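Local coordinates for protein superoxide dismutase (Candida albicans, PDB 4GUN) that probably protects cells from toxic radicals as a manganese enzyme that converts superoxide into hydrogen peroxide and oxygen, at residues A[136-141]-A[148-153]. The protein carries 2 engineered substitutions. Residues are numbered along the deposited sequence; the frame is centred on the assembly and turned at random.
Sequences FIVKNK and DVVTTA
Val138 and Val150 stand on the same face of an antiparallel beta hairpin and meet methyl to methyl, CG1 to CG1 at 3.6 Å, their side chains crossing at about a right angle. Val150 CG1 sits between its own backbone N and carbonyl carbon (chi1 65°), which turns this methyl toward strand 136-140, where it lies near Phe136 O and Phe136 CB. The other branch of Val138, CG2, runs alongside Asp148, 4.2 Å from its CB, the two side chains pointing the same way while the Asp148 carboxylate leads away from strand 136-140. At the other end the phenyl of Phe136 is met by Thr152: the CG2 methyl comes in obliquely, 3.6 Å from CE2, and OG1 lies in the ring plane at its edge, its hydrogen bond going to Asp156 O. On the reverse face, Ile137 and Val149 form a non-hydrogen-bonded pair and touch only loosely, Ile137 CG1 to Val149 CG2 at 4.4 Å. Two hydrogen-bonded pairs flank it. Phe136 and Val150 exchange nearly straight bonds, Phe136 N to Val150 O at 2.8 Å and Val150 N to Phe136 O at 2.9 Å; of the Val138 and Asp148 pair, Asp148 N to Val138 O is the longer and more bent, at 3.1 Å and 144°. The N-to-C directions of the two short strand segments make 125°, well short of the 180° of flat antiparallel strands, so the hairpin is strongly twisted. Ile158 packs on Phe136, Val138 and Val150, with the Phe136 side chain about 11 Å from the bound manganese, whereas Leu118 and Thr122 of helix 115-127 pack on Ile137 and Val149. Strand 133-140 is central in the three-stranded sheet of the C-terminal domain, between strand 146-153 and strand 163-170.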
ATOM      1  N   PHE A 136      15.082  -1.593 -10.353  1.00  7.35           N
ATOM      2  CA  PHE A 136      15.740  -2.816 -10.771  1.00  7.88           C
ATOM      3  C   PHE A 136      15.557  -3.024 -12.265  1.00  9.31           C
ATOM      4  O   PHE A 136      14.468  -2.820 -12.791  1.00  5.38           O
ATOM      5  CB  PHE A 136      15.172  -4.062 -10.045  1.00  9.66           C
ATOM      6  CG  PHE A 136      15.246  -4.118  -8.541  1.00 10.16           C
ATOM      7  CD1 PHE A 136      16.259  -4.827  -7.906  1.00 12.37           C
ATOM      8  CD2 PHE A 136      14.245  -3.556  -7.758  1.00 12.50           C
ATOM      9  CE1 PHE A 136      16.305  -4.912  -6.512  1.00 12.62           C
ATOM     10  CE2 PHE A 136      14.291  -3.644  -6.364  1.00 14.29           C
ATOM     11  CZ  PHE A 136      15.316  -4.321  -5.754  1.00 12.32           C
ATOM     12  N   ILE A 137      16.613  -3.504 -12.915  1.00  6.98           N
ATOM     13  CA  ILE A 137      16.573  -4.024 -14.272  1.00  6.68           C
ATOM     14  C   ILE A 137      16.305  -5.503 -13.974  1.00  9.51           C
ATOM     15  O   ILE A 137      17.047  -6.104 -13.185  1.00  6.27           O
ATOM     16  CB  ILE A 137      17.902  -3.810 -15.052  1.00  9.48           C
ATOM     17  CG1 ILE A 137      18.060  -2.307 -15.406  1.00  9.66           C
ATOM     18  CG2 ILE A 137      17.876  -4.663 -16.331  1.00 10.66           C
ATOM     19  CD1 ILE A 137      19.463  -1.862 -15.850  1.00 15.52           C
ATOM     20  N   VAL A 138      15.196  -6.056 -14.515  1.00  8.22           N
ATOM     21  CA  VAL A 138      14.798  -7.440 -14.199  1.00  8.95           C
ATOM     22  C   VAL A 138      14.678  -8.286 -15.451  1.00 13.03           C
ATOM     23  O   VAL A 138      14.357  -7.754 -16.502  1.00 11.35           O
ATOM     24  CB  VAL A 138      13.475  -7.536 -13.351  1.00 13.29           C
ATOM     25  CG1 VAL A 138      13.543  -6.705 -12.075  1.00 12.76           C
ATOM     26  CG2 VAL A 138      12.236  -7.166 -14.159  1.00 13.39           C
ATOM     27  N   LYS A 139      14.881  -9.611 -15.319  1.00 10.52           N
ATOM     28  CA  LYS A 139      14.670 -10.566 -16.419  1.00  9.59           C
ATOM     29  C   LYS A 139      13.444 -11.399 -16.049  1.00 12.32           C
ATOM     30  O   LYS A 139      13.352 -11.909 -14.934  1.00 11.13           O
ATOM     31  CB  LYS A 139      15.905 -11.465 -16.625  1.00 11.38           C
ATOM     32  CG  LYS A 139      15.678 -12.688 -17.531  1.00 11.65           C
ATOM     33  CD  LYS A 139      16.815 -13.688 -17.369  1.00  8.73           C
ATOM     34  CE  LYS A 139      16.840 -14.730 -18.474  1.00 11.97           C
ATOM     35  NZ  LYS A 139      17.825 -15.824 -18.165  1.00 16.89           N
ATOM     36  N   ASN A 140      12.523 -11.574 -17.000  1.00 10.09           N
ATOM     37  CA  ASN A 140      11.330 -12.385 -16.756  1.00  9.56           C
ATOM     38  C   ASN A 140      11.546 -13.730 -17.434  1.00 10.49           C
ATOM     39  O   ASN A 140      11.703 -13.793 -18.640  1.00  8.12           O
ATOM     40  CB  ASN A 140      10.071 -11.657 -17.263  1.00 11.94           C
ATOM     41  CG  ASN A 140       8.746 -12.281 -16.885  1.00 24.31           C
ATOM     42  OD1 ASN A 140       8.604 -13.485 -16.753  1.00 15.32           O
ATOM     43  ND2 ASN A 140       7.734 -11.459 -16.705  1.00 22.21           N
ATOM     44  N   LYS A 141      11.610 -14.798 -16.645  1.00  9.66           N
ATOM     45  CA  LYS A 141      11.855 -16.158 -17.151  1.00 10.30           C
ATOM     46  C   LYS A 141      10.695 -16.775 -17.943  1.00 15.70           C
ATOM     47  O   LYS A 141      10.918 -17.728 -18.698  1.00 16.94           O
ATOM     48  CB  LYS A 141      12.256 -17.087 -15.991  1.00 11.94           C
ATOM     49  CG  LYS A 141      13.573 -16.694 -15.323  1.00 14.50           C
ATOM     50  CD  LYS A 141      13.964 -17.668 -14.220  1.00 18.60           C
ATOM     51  CE  LYS A 141      13.388 -17.269 -12.888  1.00 24.24           C
ATOM     52  NZ  LYS A 141      13.537 -18.320 -11.849  1.00 24.78           N
ATOM     53  N   ASP A 148      12.889  -5.666 -18.173  1.00  9.58           N
ATOM     54  CA  ASP A 148      11.986  -4.581 -17.823  1.00  8.88           C
ATOM     55  C   ASP A 148      12.635  -3.798 -16.699  1.00 11.65           C
ATOM     56  O   ASP A 148      13.537  -4.315 -16.043  1.00 11.33           O
ATOM     57  CB  ASP A 148      10.600  -5.100 -17.409  1.00  9.82           C
ATOM     58  CG  ASP A 148       9.467  -4.062 -17.357  1.00 22.69           C
ATOM     59  OD1 ASP A 148       9.545  -3.033 -18.105  1.00 19.91           O
ATOM     60  OD2 ASP A 148       8.495  -4.290 -16.608  1.00 31.63           O
ATOM     61  N   VAL A 149      12.230  -2.541 -16.520  1.00  7.96           N
ATOM     62  CA  VAL A 149      12.733  -1.711 -15.421  1.00  8.22           C
ATOM     63  C   VAL A 149      11.541  -1.550 -14.473  1.00 12.97           C
ATOM     64  O   VAL A 149      10.464  -1.142 -14.925  1.00 12.58           O
ATOM     65  CB  VAL A 149      13.337  -0.334 -15.854  1.00 11.93           C
ATOM     66  CG1 VAL A 149      14.004   0.362 -14.660  1.00 11.37           C
ATOM     67  CG2 VAL A 149      14.346  -0.495 -16.996  1.00 11.47           C
ATOM     68  N   VAL A 150      11.720  -1.917 -13.188  1.00  9.79           N
ATOM     69  CA  VAL A 150      10.674  -1.850 -12.143  1.00  9.81           C
ATOM     70  C   VAL A 150      11.192  -1.078 -10.904  1.00 10.51           C
ATOM     71  O   VAL A 150      12.394  -0.964 -10.709  1.00  8.27           O
ATOM     72  CB  VAL A 150      10.144  -3.281 -11.776  1.00 15.60           C
ATOM     73  CG1 VAL A 150      11.218  -4.128 -11.130  1.00 15.65           C
ATOM     74  CG2 VAL A 150       8.911  -3.238 -10.873  1.00 16.19           C
ATOM     75  N   THR A 151      10.284  -0.537 -10.097  1.00  7.78           N
ATOM     76  CA  THR A 151      10.665   0.118  -8.843  1.00  8.33           C
ATOM     77  C   THR A 151       9.971  -0.579  -7.683  1.00 12.11           C
ATOM     78  O   THR A 151       8.889  -1.140  -7.856  1.00 11.41           O
ATOM     79  CB  THR A 151      10.339   1.620  -8.820  1.00 10.50           C
ATOM     80  OG1 THR A 151       8.929   1.780  -8.929  1.00 11.11           O
ATOM     81  CG2 THR A 151      11.102   2.417  -9.866  1.00 10.33           C
ATOM     82  N   THR A 152      10.585  -0.526  -6.500  1.00  7.66           N
ATOM     83  CA  THR A 152       9.983  -1.065  -5.291  1.00  6.77           C
ATOM     84  C   THR A 152      10.058   0.034  -4.247  1.00 12.26           C
ATOM     85  O   THR A 152      10.924   0.908  -4.351  1.00  9.98           O
ATOM     86  CB  THR A 152      10.638  -2.380  -4.833  1.00 12.83           C
ATOM     87  OG1 THR A 152      11.890  -2.117  -4.200  1.00 10.39           O
ATOM     88  CG2 THR A 152      10.758  -3.435  -5.954  1.00 11.19           C
ATOM     89  N   ALA A 153       9.147   0.012  -3.250  1.00 10.52           N
ATOM     90  CA  ALA A 153       9.161   1.020  -2.194  1.00  9.89           C
ATOM     91  C   ALA A 153       9.910   0.434  -1.026  1.00 12.31           C
ATOM     92  O   ALA A 153       9.843  -0.780  -0.823  1.00 12.86           O
ATOM     93  CB  ALA A 153       7.731   1.371  -1.789  1.00 10.61           C
TER